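Local structure of dimethyl-sulfide monooxygenase (Hyphomicrobium sulfonivorans, 6AK1) at residues V99-T104 and H124-R129; L114-L119 and E166-L171; A161-E166 and K204-P209; S217-P222 and S430-L435; G374-A379 and V413-K418. The protein oxidises dimethyl sulfide to methanethiol and formaldehyde with FMN, NADH and molecular oxygen, the first step in breaking the sulfide down. All coordinates share one frame; numbering follows the deposited sequence.

Interaction 1. Residues V99-T104 and H124-R129; sequences VGFGVT and HLTKGR
Within the beta-alpha-beta unit made by strand 100-106, helix 112-126 and strand 130-135, Phe101 and Arg129 join the start of the first strand to the turn that leads into the second. Phe101 N donates to Arg129 O at 2.8 Å, and the backbone bond between Phe101 and Ala131 carries the parallel pairing onward. The arginine chain bends at chi3 (-78°), which turns its guanidinium toward Val99 at the start of the strand. There Arg129 NH1 gives Val99 O a bond of 3.0 Å in the carbonyl plane, on a lone pair. Phe101 CE2 lies over one guanidinium face, 3.7 Å from Arg129 NH1, with ring and guanidinium planes 58° apart. On the helix side, Arg129 NE donates to Thr126 O, while Thr126 OG1 takes Arg129 N in an ST motif and also bonds to Leu122 O. Arg129 NH2 bonds to Ala93 O. Lys127, with positive phi, ends helix 112-126 in a Schellman motif, and the chain then enters the next parallel strand, completing a beta-alpha-beta crossover of the TIM barrel.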
# COMPACT_ATOMS: atom_id res chain seq x y z
N VAL A 99 -3.14 -10.18 -11.62
CA VAL A 99 -2.97 -9.63 -10.28
C VAL A 99 -2.22 -8.29 -10.37
O VAL A 99 -1.31 -8.12 -11.19
CB VAL A 99 -2.25 -10.63 -9.35
CG1 VAL A 99 -0.80 -10.84 -9.78
CG2 VAL A 99 -2.29 -10.16 -7.90
N GLY A 100 -2.64 -7.32 -9.55
CA GLY A 100 -1.96 -6.04 -9.50
C GLY A 100 -0.80 -6.03 -8.51
O GLY A 100 -0.67 -6.91 -7.67
N PHE A 101 0.06 -5.02 -8.63
CA PHE A 101 1.21 -4.86 -7.75
C PHE A 101 1.18 -3.45 -7.18
O PHE A 101 1.35 -2.48 -7.92
CB PHE A 101 2.53 -5.14 -8.48
CG PHE A 101 2.55 -6.47 -9.15
CD1 PHE A 101 2.71 -7.63 -8.40
CD2 PHE A 101 2.36 -6.58 -10.52
CE1 PHE A 101 2.70 -8.89 -8.99
CE2 PHE A 101 2.36 -7.83 -11.13
CZ PHE A 101 2.54 -8.99 -10.35
N GLY A 102 0.94 -3.35 -5.87
CA GLY A 102 1.03 -2.09 -5.18
C GLY A 102 2.44 -1.89 -4.67
O GLY A 102 2.93 -2.70 -3.87
N VAL A 103 3.11 -0.85 -5.13
CA VAL A 103 4.50 -0.62 -4.80
C VAL A 103 4.57 0.64 -3.95
O VAL A 103 4.06 1.69 -4.35
CB VAL A 103 5.38 -0.50 -6.06
CG1 VAL A 103 6.84 -0.39 -5.67
CG2 VAL A 103 5.15 -1.73 -6.94
N THR A 104 5.17 0.53 -2.77
CA THR A 104 5.32 1.67 -1.89
C THR A 104 6.55 2.47 -2.29
O THR A 104 7.61 1.89 -2.53
CB THR A 104 5.44 1.20 -0.43
OG1 THR A 104 4.23 0.53 -0.06
CG2 THR A 104 5.64 2.36 0.51
N HIS A 124 4.50 0.25 -17.90
CA HIS A 124 4.79 -0.36 -19.19
C HIS A 124 5.01 -1.86 -19.04
O HIS A 124 4.32 -2.67 -19.67
CB HIS A 124 6.02 0.29 -19.84
CG HIS A 124 5.74 1.61 -20.49
ND1 HIS A 124 5.00 1.74 -21.65
CD2 HIS A 124 6.12 2.87 -20.15
CE1 HIS A 124 4.92 3.01 -21.99
NE2 HIS A 124 5.60 3.72 -21.10
N LEU A 125 5.97 -2.26 -18.20
CA LEU A 125 6.39 -3.66 -18.15
C LEU A 125 5.26 -4.58 -17.65
O LEU A 125 5.08 -5.68 -18.18
CB LEU A 125 7.64 -3.81 -17.27
CG LEU A 125 8.92 -3.17 -17.84
CD1 LEU A 125 10.07 -3.32 -16.84
CD2 LEU A 125 9.30 -3.79 -19.21
N THR A 126 4.50 -4.14 -16.65
CA THR A 126 3.39 -4.96 -16.16
C THR A 126 2.14 -4.81 -17.02
O THR A 126 1.17 -5.55 -16.79
CB THR A 126 3.02 -4.60 -14.71
OG1 THR A 126 2.49 -3.27 -14.66
CG2 THR A 126 4.22 -4.71 -13.79
N LYS A 127 2.14 -3.89 -17.99
CA LYS A 127 1.00 -3.66 -18.87
C LYS A 127 -0.21 -3.18 -18.07
O LYS A 127 -1.31 -3.71 -18.19
CB LYS A 127 0.68 -4.91 -19.70
CG LYS A 127 1.69 -5.18 -20.81
CD LYS A 127 1.74 -3.98 -21.78
CE LYS A 127 2.73 -4.19 -22.96
NZ LYS A 127 4.10 -3.64 -22.65
N GLY A 128 0.02 -2.18 -17.23
CA GLY A 128 -1.07 -1.50 -16.56
C GLY A 128 -1.54 -2.11 -15.26
O GLY A 128 -2.72 -2.00 -14.93
N ARG A 129 -0.65 -2.75 -14.50
CA ARG A 129 -1.06 -3.46 -13.30
C ARG A 129 -0.35 -2.95 -12.05
O ARG A 129 -0.26 -3.69 -11.06
CB ARG A 129 -0.82 -4.96 -13.47
CG ARG A 129 -1.75 -5.64 -14.47
CD ARG A 129 -1.57 -7.14 -14.39
NE ARG A 129 -0.36 -7.60 -15.08
CZ ARG A 129 0.37 -8.64 -14.69
NH1 ARG A 129 0.04 -9.31 -13.58
NH2 ARG A 129 1.44 -9.01 -15.38

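Interaction 2. Residues L114-L119 and E166-L171; sequences LLARRL and EVMYKL
Met168 reaches across to helix 112-126 with its terminal methyl. CG lies opposite the carbonyl carbon (chi1 -51°), and further bends at chi2 and chi3 curl the thioether round until Met168 CE rests against the backbone of the other helix, 3.6 Å from Ala116 N. The same methyl meets Leu115 CG at 3.9 Å, and Ala116 CB stands 4.1 Å from Met168 CE. Leu115 has its CG turned away from the backbone N (chi1 -178°), and its CB, CG and CD2 methyl all lie close to Met168 CE. Leu119 adds a looser touch one turn on, its CD1 lying 4.4 Å from Met168 CE. The two helices are outer helices of the TIM barrel, and their short segments pass 10.0 Å apart at a crossing angle of -49°. Behind the methionine the barrel wall is strand 130-135, whose Trp132 touches Leu115, Leu119 and Met168 alike. Leu171 approaches the alanine methyl from another direction with one branch, CD1 coming 3.9 Å from Ala116 CB. The small alanine methyl thus touches both Met168 and Leu171, residues nearly one turn apart on the same helix. Ala116 O is engaged as well, accepting from Trp172 NE1 of helix 157-174.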
# COMPACT_ATOMS: atom_id res chain seq x y z
N LEU A 114 12.18 11.67 -11.27
CA LEU A 114 12.76 10.34 -11.32
C LEU A 114 11.79 9.26 -10.85
O LEU A 114 11.75 8.17 -11.42
CB LEU A 114 14.04 10.29 -10.48
CG LEU A 114 15.24 11.07 -11.00
CD1 LEU A 114 16.40 10.91 -10.02
CD2 LEU A 114 15.64 10.61 -12.42
N LEU A 115 11.04 9.52 -9.78
CA LEU A 115 10.04 8.54 -9.37
C LEU A 115 9.01 8.33 -10.47
O LEU A 115 8.59 7.20 -10.73
CB LEU A 115 9.37 8.95 -8.05
CG LEU A 115 8.33 7.92 -7.53
CD1 LEU A 115 8.91 6.50 -7.45
CD2 LEU A 115 7.73 8.35 -6.19
N ALA A 116 8.63 9.41 -11.15
CA ALA A 116 7.69 9.32 -12.26
C ALA A 116 8.16 8.32 -13.31
O ALA A 116 7.35 7.54 -13.84
CB ALA A 116 7.49 10.70 -12.89
N ARG A 117 9.45 8.33 -13.63
CA ARG A 117 9.97 7.40 -14.63
C ARG A 117 9.99 5.97 -14.10
O ARG A 117 9.66 5.03 -14.83
CB ARG A 117 11.38 7.81 -15.09
CG ARG A 117 11.92 6.94 -16.22
CD ARG A 117 13.34 7.34 -16.67
NE ARG A 117 14.35 6.90 -15.72
CZ ARG A 117 15.55 6.44 -16.06
NH1 ARG A 117 15.89 6.37 -17.34
NH2 ARG A 117 16.41 6.06 -15.12
N ARG A 118 10.36 5.79 -12.83
CA ARG A 118 10.42 4.44 -12.30
C ARG A 118 9.03 3.81 -12.25
O ARG A 118 8.88 2.62 -12.53
CB ARG A 118 11.05 4.44 -10.90
CG ARG A 118 12.48 4.98 -10.88
CD ARG A 118 13.01 5.08 -9.45
NE ARG A 118 13.13 3.78 -8.84
CZ ARG A 118 12.69 3.46 -7.62
NH1 ARG A 118 12.13 4.35 -6.82
NH2 ARG A 118 12.87 2.21 -7.21
N LEU A 119 8.00 4.59 -11.91
CA LEU A 119 6.65 4.04 -11.87
C LEU A 119 6.08 3.86 -13.27
O LEU A 119 5.42 2.85 -13.54
CB LEU A 119 5.74 4.94 -11.02
CG LEU A 119 6.02 4.87 -9.51
CD1 LEU A 119 5.38 6.03 -8.79
CD2 LEU A 119 5.53 3.54 -8.94
N GLU A 166 1.03 17.16 -8.02
CA GLU A 166 0.79 18.00 -9.19
C GLU A 166 1.85 17.75 -10.27
O GLU A 166 1.52 17.51 -11.44
CB GLU A 166 0.76 19.47 -8.77
CG GLU A 166 0.78 20.49 -9.91
CD GLU A 166 0.78 21.95 -9.42
OE1 GLU A 166 0.83 22.18 -8.19
OE2 GLU A 166 0.74 22.86 -10.28
N VAL A 167 3.13 17.77 -9.88
CA VAL A 167 4.22 17.48 -10.83
C VAL A 167 4.04 16.10 -11.46
O VAL A 167 4.11 15.95 -12.69
CB VAL A 167 5.58 17.59 -10.13
CG1 VAL A 167 6.69 17.05 -11.03
CG2 VAL A 167 5.87 19.05 -9.70
N MET A 168 3.81 15.07 -10.62
CA MET A 168 3.63 13.71 -11.12
C MET A 168 2.48 13.63 -12.11
O MET A 168 2.61 13.04 -13.19
CB MET A 168 3.37 12.73 -9.96
CG MET A 168 4.35 12.78 -8.81
SD MET A 168 5.98 12.21 -9.31
CE MET A 168 5.80 10.43 -9.21
N TYR A 169 1.32 14.20 -11.74
CA TYR A 169 0.15 14.18 -12.61
C TYR A 169 0.40 14.92 -13.93
O TYR A 169 -0.08 14.51 -15.00
CB TYR A 169 -1.06 14.77 -11.89
CG TYR A 169 -1.54 14.02 -10.65
CD1 TYR A 169 -1.31 12.65 -10.49
CD2 TYR A 169 -2.23 14.68 -9.65
CE1 TYR A 169 -1.76 11.97 -9.35
CE2 TYR A 169 -2.68 14.01 -8.51
CZ TYR A 169 -2.45 12.66 -8.37
OH TYR A 169 -2.90 12.02 -7.23
N LYS A 170 1.15 16.03 -13.89
CA LYS A 170 1.46 16.76 -15.12
C LYS A 170 2.33 15.91 -16.04
O LYS A 170 2.09 15.85 -17.25
CB LYS A 170 2.16 18.08 -14.81
CG LYS A 170 1.25 19.13 -14.19
CD LYS A 170 2.02 20.44 -13.88
CE LYS A 170 1.11 21.48 -13.20
NZ LYS A 170 1.87 22.70 -12.81
N LEU A 171 3.33 15.25 -15.47
CA LEU A 171 4.21 14.41 -16.29
C LEU A 171 3.44 13.26 -16.92
O LEU A 171 3.55 13.00 -18.12
CB LEU A 171 5.38 13.90 -15.44
CG LEU A 171 6.34 15.00 -14.97
CD1 LEU A 171 7.26 14.49 -13.87
CD2 LEU A 171 7.16 15.55 -16.16

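Interaction 3. Residues A161-E166 and K204-P209; sequences ADEYME and KYYKVP
Glu163 spreads its carboxylate against the successive backbone N-H groups of Tyr205 and Tyr206. Tyr206 N donates to Glu163 OE2 at 2.8 Å, from well above the carboxylate plane, and Tyr205 N reaches Glu163 OE1 at 3.0 Å on the syn side. The glutamate chain runs out extended, with CG opposite the backbone N (chi1 -165°), and this carries the carboxylate off helix 157-174 to the loop. His201 NE2 bonds to Glu163 OE2 too, so the strand before the loop shares the same acceptor. Farther along, the edge of the Tyr164 ring points at the face of Tyr206 in an offset edge-to-face pair, centroids 5.6 Å apart and planes at 84°. Tyr164 CD2 comes 3.3 Å from Tyr206 OH, which lies near the plane of the Tyr164 ring, whose own hydroxyl bonds to Glu110 O. A buried carboxylate facing backbone N-H groups and a histidine would probably be stabilised in its charged form, pinning the turn between strands 201-202 and 207-208 to the helix.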
# COMPACT_ATOMS: atom_id res chain seq x y z
N ALA A 161 3.55 18.14 -0.34
CA ALA A 161 3.04 16.90 -0.91
C ALA A 161 2.04 17.17 -2.03
O ALA A 161 2.00 16.44 -3.03
CB ALA A 161 2.41 16.04 0.19
N ASP A 162 1.22 18.22 -1.89
CA ASP A 162 0.29 18.58 -2.96
C ASP A 162 1.03 18.91 -4.24
O ASP A 162 0.64 18.48 -5.33
CB ASP A 162 -0.57 19.79 -2.55
CG ASP A 162 -1.75 19.42 -1.66
OD1 ASP A 162 -2.30 18.30 -1.78
OD2 ASP A 162 -2.14 20.28 -0.84
N GLU A 163 2.08 19.73 -4.14
CA GLU A 163 2.78 20.15 -5.34
C GLU A 163 3.57 19.00 -5.94
O GLU A 163 3.70 18.91 -7.17
CB GLU A 163 3.69 21.33 -5.04
CG GLU A 163 4.18 22.05 -6.30
CD GLU A 163 5.26 23.07 -6.01
OE1 GLU A 163 5.18 23.74 -4.96
OE2 GLU A 163 6.21 23.18 -6.81
N TYR A 164 4.08 18.11 -5.09
CA TYR A 164 4.72 16.89 -5.56
C TYR A 164 3.81 16.10 -6.49
O TYR A 164 4.22 15.72 -7.60
CB TYR A 164 5.14 16.04 -4.36
CG TYR A 164 6.11 14.92 -4.70
CD1 TYR A 164 5.67 13.75 -5.34
CD2 TYR A 164 7.46 15.01 -4.36
CE1 TYR A 164 6.54 12.73 -5.65
CE2 TYR A 164 8.35 13.98 -4.66
CZ TYR A 164 7.88 12.84 -5.31
OH TYR A 164 8.75 11.82 -5.60
N MET A 165 2.56 15.84 -6.06
CA MET A 165 1.61 15.08 -6.87
C MET A 165 1.22 15.85 -8.13
O MET A 165 1.06 15.25 -9.21
CB MET A 165 0.35 14.76 -6.07
CG MET A 165 0.59 14.07 -4.74
SD MET A 165 1.34 12.43 -4.89
CE MET A 165 0.09 11.54 -5.82
N GLU A 166 1.03 17.16 -8.02
CA GLU A 166 0.79 18.00 -9.19
C GLU A 166 1.85 17.75 -10.27
O GLU A 166 1.52 17.51 -11.44
CB GLU A 166 0.76 19.47 -8.77
CG GLU A 166 0.78 20.49 -9.91
CD GLU A 166 0.78 21.95 -9.42
OE1 GLU A 166 0.83 22.18 -8.19
OE2 GLU A 166 0.74 22.86 -10.28
N LYS A 204 6.12 26.57 -5.39
CA LYS A 204 6.94 27.02 -4.28
C LYS A 204 8.07 26.04 -3.99
O LYS A 204 9.15 26.46 -3.55
CB LYS A 204 6.06 27.22 -3.04
CG LYS A 204 6.82 27.59 -1.76
CD LYS A 204 5.86 27.98 -0.64
CE LYS A 204 6.53 27.94 0.74
NZ LYS A 204 7.85 28.63 0.78
N TYR A 205 7.87 24.75 -4.25
CA TYR A 205 8.81 23.73 -3.80
C TYR A 205 9.50 22.98 -4.92
O TYR A 205 10.55 22.39 -4.68
CB TYR A 205 8.09 22.70 -2.90
CG TYR A 205 7.37 23.33 -1.75
CD1 TYR A 205 8.05 23.75 -0.61
CD2 TYR A 205 6.00 23.52 -1.80
CE1 TYR A 205 7.38 24.34 0.44
CE2 TYR A 205 5.33 24.10 -0.77
CZ TYR A 205 6.01 24.51 0.36
OH TYR A 205 5.31 25.10 1.38
N TYR A 206 8.94 22.96 -6.12
CA TYR A 206 9.54 22.21 -7.20
C TYR A 206 9.60 23.05 -8.46
O TYR A 206 8.70 23.85 -8.75
CB TYR A 206 8.78 20.90 -7.46
CG TYR A 206 8.77 20.02 -6.24
CD1 TYR A 206 9.92 19.35 -5.84
CD2 TYR A 206 7.63 19.89 -5.45
CE1 TYR A 206 9.93 18.55 -4.70
CE2 TYR A 206 7.63 19.09 -4.32
CZ TYR A 206 8.77 18.43 -3.95
OH TYR A 206 8.77 17.66 -2.83
N LYS A 207 10.70 22.90 -9.19
CA LYS A 207 10.86 23.49 -10.50
C LYS A 207 11.16 22.34 -11.45
O LYS A 207 12.21 21.71 -11.35
CB LYS A 207 11.98 24.53 -10.51
CG LYS A 207 11.94 25.48 -11.69
CD LYS A 207 13.17 26.36 -11.73
CE LYS A 207 13.13 27.25 -12.96
NZ LYS A 207 12.77 26.47 -14.18
N VAL A 208 10.21 22.04 -12.34
CA VAL A 208 10.37 20.99 -13.34
C VAL A 208 9.90 21.58 -14.67
O VAL A 208 8.69 21.56 -14.96
CB VAL A 208 9.58 19.71 -12.96
CG1 VAL A 208 9.84 18.59 -13.98
CG2 VAL A 208 9.95 19.25 -11.56
N PRO A 209 10.81 22.15 -15.47
CA PRO A 209 10.38 22.79 -16.73
C PRO A 209 10.05 21.81 -17.85
O PRO A 209 9.17 22.08 -18.68
CB PRO A 209 11.59 23.66 -17.12
CG PRO A 209 12.76 23.00 -16.46
CD PRO A 209 12.21 22.45 -15.15

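Interaction 4. Residues S217-P222 and S430-L435; sequences SPQRTP and SLRRKL
Thr221 O is gripped by the guanidinium of Arg432: Arg432 NH1 donates to it from above the carbonyl plane, and NH2 adds a weak bond of 3.0 Å. The modelled 2.5 Å between Arg432 NH1 and Thr221 O is shorter than expected, and its exact value is doubtful. Thr221 O lies within 9° of the guanidinium plane, so the guanidinium meets it edge-on, with both nitrogens at that edge. NH2 also makes a weak bond to Gln219 O. The arginine leaves the helix with CG opposite its backbone N (chi1 -179°) and bends at chi3, which aims the group at the loop. Glu242 forms a salt bridge with NE and Gly441 O takes NH2, so this buried cation is surrounded by acceptors. Gln219 answers in the other direction. Its OE1 accepts from Arg432 N at 2.9 Å, in the carbonyl plane, while its NE2 bonds to Asp123. Halfway along the same side chain, Gln219 CG packs on Ser430 CB at 3.5 Å. Ser430 OG, in turn, accepts from Arg433 N over 3.2 Å. The first turn of helix 431-435 thus has its N-H groups met by Ser430 and Gln219, with Leu431 bonded to Gly128: a serine N-cap, reinforced by a glutamine from the loop that leads into barrel strand 223-227.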
# COMPACT_ATOMS: atom_id res chain seq x y z
N SER A 217 1.92 5.30 -20.79
CA SER A 217 1.75 3.92 -20.38
C SER A 217 0.27 3.57 -20.32
O SER A 217 -0.59 4.45 -20.37
CB SER A 217 2.44 3.70 -19.02
OG SER A 217 1.93 4.60 -18.03
N PRO A 218 -0.07 2.27 -20.22
CA PRO A 218 -1.50 1.87 -20.30
C PRO A 218 -2.44 2.59 -19.33
O PRO A 218 -3.56 2.91 -19.73
CB PRO A 218 -1.44 0.37 -20.02
CG PRO A 218 -0.14 -0.05 -20.62
CD PRO A 218 0.82 1.10 -20.40
N GLN A 219 -2.04 2.83 -18.09
CA GLN A 219 -2.87 3.56 -17.14
C GLN A 219 -2.54 5.03 -17.05
O GLN A 219 -3.33 5.80 -16.48
CB GLN A 219 -2.75 2.96 -15.73
CG GLN A 219 -3.41 1.62 -15.53
CD GLN A 219 -3.11 1.04 -14.16
OE1 GLN A 219 -4.03 0.67 -13.41
NE2 GLN A 219 -1.82 0.95 -13.82
N ARG A 220 -1.38 5.43 -17.54
CA ARG A 220 -0.88 6.78 -17.46
C ARG A 220 -0.47 7.09 -16.03
O ARG A 220 0.67 7.06 -15.72
CB ARG A 220 -1.82 7.80 -18.06
CG ARG A 220 -1.44 8.14 -19.48
CD ARG A 220 -2.10 9.40 -19.90
NE ARG A 220 -2.05 9.64 -21.31
CZ ARG A 220 -1.23 10.47 -21.89
NH1 ARG A 220 -1.30 10.63 -23.17
NH2 ARG A 220 -0.35 11.11 -21.19
N THR A 221 -1.42 7.36 -15.18
CA THR A 221 -1.18 7.50 -13.75
C THR A 221 -1.43 6.16 -13.07
O THR A 221 -2.53 5.62 -13.20
CB THR A 221 -2.09 8.57 -13.16
OG1 THR A 221 -1.78 9.85 -13.74
CG2 THR A 221 -1.91 8.65 -11.64
N PRO A 222 -0.45 5.58 -12.39
CA PRO A 222 -0.72 4.34 -11.65
C PRO A 222 -1.84 4.55 -10.64
O PRO A 222 -2.11 5.68 -10.21
CB PRO A 222 0.61 4.06 -10.95
CG PRO A 222 1.32 5.39 -10.92
CD PRO A 222 0.90 6.09 -12.16
N SER A 430 -6.77 -2.96 -17.21
CA SER A 430 -5.79 -2.47 -16.26
C SER A 430 -6.28 -2.64 -14.82
O SER A 430 -7.45 -2.90 -14.55
CB SER A 430 -5.49 -1.00 -16.55
OG SER A 430 -6.65 -0.22 -16.32
N LEU A 431 -5.34 -2.49 -13.89
CA LEU A 431 -5.69 -2.53 -12.47
C LEU A 431 -6.75 -1.49 -12.13
O LEU A 431 -7.69 -1.78 -11.38
CB LEU A 431 -4.43 -2.33 -11.62
CG LEU A 431 -4.63 -2.37 -10.10
CD1 LEU A 431 -5.28 -3.69 -9.68
CD2 LEU A 431 -3.30 -2.18 -9.38
N ARG A 432 -6.63 -0.28 -12.69
CA ARG A 432 -7.66 0.72 -12.43
C ARG A 432 -9.01 0.29 -12.97
O ARG A 432 -10.04 0.54 -12.35
CB ARG A 432 -7.26 2.08 -13.02
CG ARG A 432 -8.33 3.13 -12.71
CD ARG A 432 -7.94 4.55 -13.07
NE ARG A 432 -6.85 5.07 -12.24
CZ ARG A 432 -5.63 5.29 -12.71
NH1 ARG A 432 -4.69 5.77 -11.91
NH2 ARG A 432 -5.36 5.05 -13.98
N ARG A 433 -9.02 -0.36 -14.14
CA ARG A 433 -10.29 -0.84 -14.67
C ARG A 433 -10.88 -1.91 -13.76
O ARG A 433 -12.08 -1.90 -13.48
CB ARG A 433 -10.11 -1.38 -16.09
CG ARG A 433 -11.43 -1.72 -16.77
CD ARG A 433 -11.26 -1.98 -18.26
NE ARG A 433 -12.55 -1.98 -18.93
CZ ARG A 433 -13.40 -3.00 -18.95
NH1 ARG A 433 -13.10 -4.14 -18.33
NH2 ARG A 433 -14.56 -2.89 -19.58
N LYS A 434 -10.03 -2.81 -13.26
CA LYS A 434 -10.51 -3.86 -12.36
C LYS A 434 -11.03 -3.29 -11.04
O LYS A 434 -12.06 -3.74 -10.53
CB LYS A 434 -9.38 -4.86 -12.09
CG LYS A 434 -9.03 -5.76 -13.27
CD LYS A 434 -7.54 -6.13 -13.24
CE LYS A 434 -7.26 -7.47 -13.92
NZ LYS A 434 -7.41 -7.47 -15.39
N LEU A 435 -10.34 -2.29 -10.46
CA LEU A 435 -10.68 -1.83 -9.11
C LEU A 435 -11.66 -0.66 -9.11
O LEU A 435 -12.64 -0.67 -8.36
CB LEU A 435 -9.42 -1.43 -8.34
CG LEU A 435 -8.52 -2.56 -7.87
CD1 LEU A 435 -7.34 -2.00 -7.06
CD2 LEU A 435 -9.30 -3.55 -7.03

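Interaction 5. Residues G374-A379 and V413-K418; sequences GPQKVA and VPELRK
Glu415 meets helix 375-388 through its carbon chain as well as its acid group. CB points toward the other helix, and Glu415 CG, opposite the backbone N (chi1 179°), packs 3.6 Å from Ala379 CB. A bend at chi2 (65°) then turns the carboxylate toward Gln376, and Glu415 CD comes 3.3 Å from Gln376 NE2. At the tip Glu415 OE1 accepts a weak hydrogen bond from Gln376 NE2 over 3.0 Å, the amide and carboxylate planes standing nearly perpendicular at 85°. Glu415 OE2 belongs to Arg419, whose NE forms a salt bridge with it; a long ion pair with Lys418 NZ adds to that. Arg419 also bonds to Gln376 OE1, so the same arginine serves both sides of the contact. Beside this polar pair Ala379 CB touches Leu416 CD2 at 4.1 Å. The short segments of the two helices pass 9.7 Å apart at -63°. Helix 375-388 follows strand 370-372 and helix 403-418 follows strand 393-397, which makes the pair neighbours on the outside of the barrel.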
# COMPACT_ATOMS: atom_id res chain seq x y z
N GLY A 374 -12.98 -21.06 11.81
CA GLY A 374 -13.24 -21.84 10.62
C GLY A 374 -13.93 -21.01 9.56
O GLY A 374 -14.19 -19.81 9.73
N PRO A 375 -14.24 -21.65 8.42
CA PRO A 375 -14.75 -20.89 7.26
C PRO A 375 -16.01 -20.08 7.54
O PRO A 375 -16.11 -18.93 7.08
CB PRO A 375 -14.99 -21.98 6.21
CG PRO A 375 -14.06 -23.09 6.61
CD PRO A 375 -14.05 -23.08 8.11
N GLN A 376 -16.99 -20.64 8.26
CA GLN A 376 -18.24 -19.92 8.52
C GLN A 376 -18.00 -18.69 9.38
O GLN A 376 -18.43 -17.58 9.03
CB GLN A 376 -19.25 -20.85 9.22
CG GLN A 376 -19.72 -22.03 8.41
CD GLN A 376 -20.11 -21.64 7.01
OE1 GLN A 376 -20.91 -20.73 6.81
NE2 GLN A 376 -19.51 -22.31 6.03
N LYS A 377 -17.34 -18.87 10.53
CA LYS A 377 -17.10 -17.74 11.43
C LYS A 377 -16.22 -16.69 10.76
O LYS A 377 -16.44 -15.48 10.94
CB LYS A 377 -16.47 -18.24 12.72
CG LYS A 377 -15.94 -17.16 13.65
CD LYS A 377 -15.25 -17.82 14.85
CE LYS A 377 -14.95 -16.84 15.99
NZ LYS A 377 -13.83 -15.92 15.66
N VAL A 378 -15.22 -17.12 9.99
CA VAL A 378 -14.37 -16.16 9.30
C VAL A 378 -15.16 -15.40 8.24
O VAL A 378 -15.16 -14.17 8.21
CB VAL A 378 -13.14 -16.85 8.69
CG1 VAL A 378 -12.41 -15.89 7.77
CG2 VAL A 378 -12.21 -17.32 9.80
N ALA A 379 -15.88 -16.13 7.36
CA ALA A 379 -16.65 -15.48 6.31
C ALA A 379 -17.72 -14.56 6.90
O ALA A 379 -17.98 -13.48 6.35
CB ALA A 379 -17.30 -16.51 5.39
N VAL A 413 -11.94 -18.51 0.48
CA VAL A 413 -12.43 -18.10 -0.85
C VAL A 413 -13.55 -18.95 -1.36
O VAL A 413 -14.50 -18.39 -1.94
CB VAL A 413 -11.22 -18.03 -1.84
CG1 VAL A 413 -11.70 -18.13 -3.28
CG2 VAL A 413 -10.44 -16.74 -1.64
N PRO A 414 -13.58 -20.29 -1.22
CA PRO A 414 -14.75 -21.05 -1.68
C PRO A 414 -16.03 -20.65 -0.95
O PRO A 414 -17.09 -20.62 -1.58
CB PRO A 414 -14.37 -22.51 -1.39
CG PRO A 414 -12.88 -22.52 -1.37
CD PRO A 414 -12.54 -21.21 -0.69
N GLU A 415 -15.94 -20.35 0.35
CA GLU A 415 -17.12 -19.92 1.09
C GLU A 415 -17.58 -18.53 0.66
O GLU A 415 -18.78 -18.29 0.54
CB GLU A 415 -16.85 -19.92 2.59
CG GLU A 415 -18.05 -19.46 3.43
CD GLU A 415 -19.25 -20.41 3.34
OE1 GLU A 415 -19.05 -21.63 3.16
OE2 GLU A 415 -20.40 -19.92 3.43
N LEU A 416 -16.63 -17.61 0.41
CA LEU A 416 -17.00 -16.28 -0.07
C LEU A 416 -17.59 -16.34 -1.48
O LEU A 416 -18.49 -15.57 -1.81
CB LEU A 416 -15.79 -15.33 -0.05
CG LEU A 416 -15.22 -14.88 1.31
CD1 LEU A 416 -13.97 -14.00 1.13
CD2 LEU A 416 -16.27 -14.15 2.15
N ARG A 417 -17.08 -17.25 -2.32
CA ARG A 417 -17.64 -17.40 -3.67
C ARG A 417 -19.06 -17.93 -3.61
O ARG A 417 -19.94 -17.46 -4.33
CB ARG A 417 -16.78 -18.34 -4.52
CG ARG A 417 -15.51 -17.70 -5.01
CD ARG A 417 -14.66 -18.67 -5.82
NE ARG A 417 -13.43 -17.99 -6.21
CZ ARG A 417 -12.45 -18.56 -6.90
NH1 ARG A 417 -12.54 -19.83 -7.28
NH2 ARG A 417 -11.37 -17.84 -7.20
N LYS A 418 -19.30 -18.92 -2.74
CA LYS A 418 -20.65 -19.45 -2.59
C LYS A 418 -21.62 -18.39 -2.07
O LYS A 418 -22.78 -18.36 -2.49
CB LYS A 418 -20.60 -20.68 -1.67
CG LYS A 418 -21.81 -20.83 -0.75
CD LYS A 418 -21.96 -22.28 -0.26
CE LYS A 418 -23.23 -22.45 0.57
NZ LYS A 418 -23.27 -21.40 1.64

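From the N terminus, interaction 1 comes first, closing the short loop through helix 112-126 between two parallel barrel strands. Interaction 2 starts on that helix, inside the span of interaction 1, and ends on helix 157-174, so the two cross. Interaction 3 crosses interaction 2 in turn: it starts on helix 157-174, sharing Glu166, and runs to the 204-209 segment. Interaction 4 closes the longest loop, bringing helix 431-435 back beside strand 223-227, and interaction 5 lies within that loop. Interactions 1 and 4 touch where Gly128 O meets Leu431 N. Interaction 5 ties late barrel helices together, its centre about 46 Å from that of interaction 3.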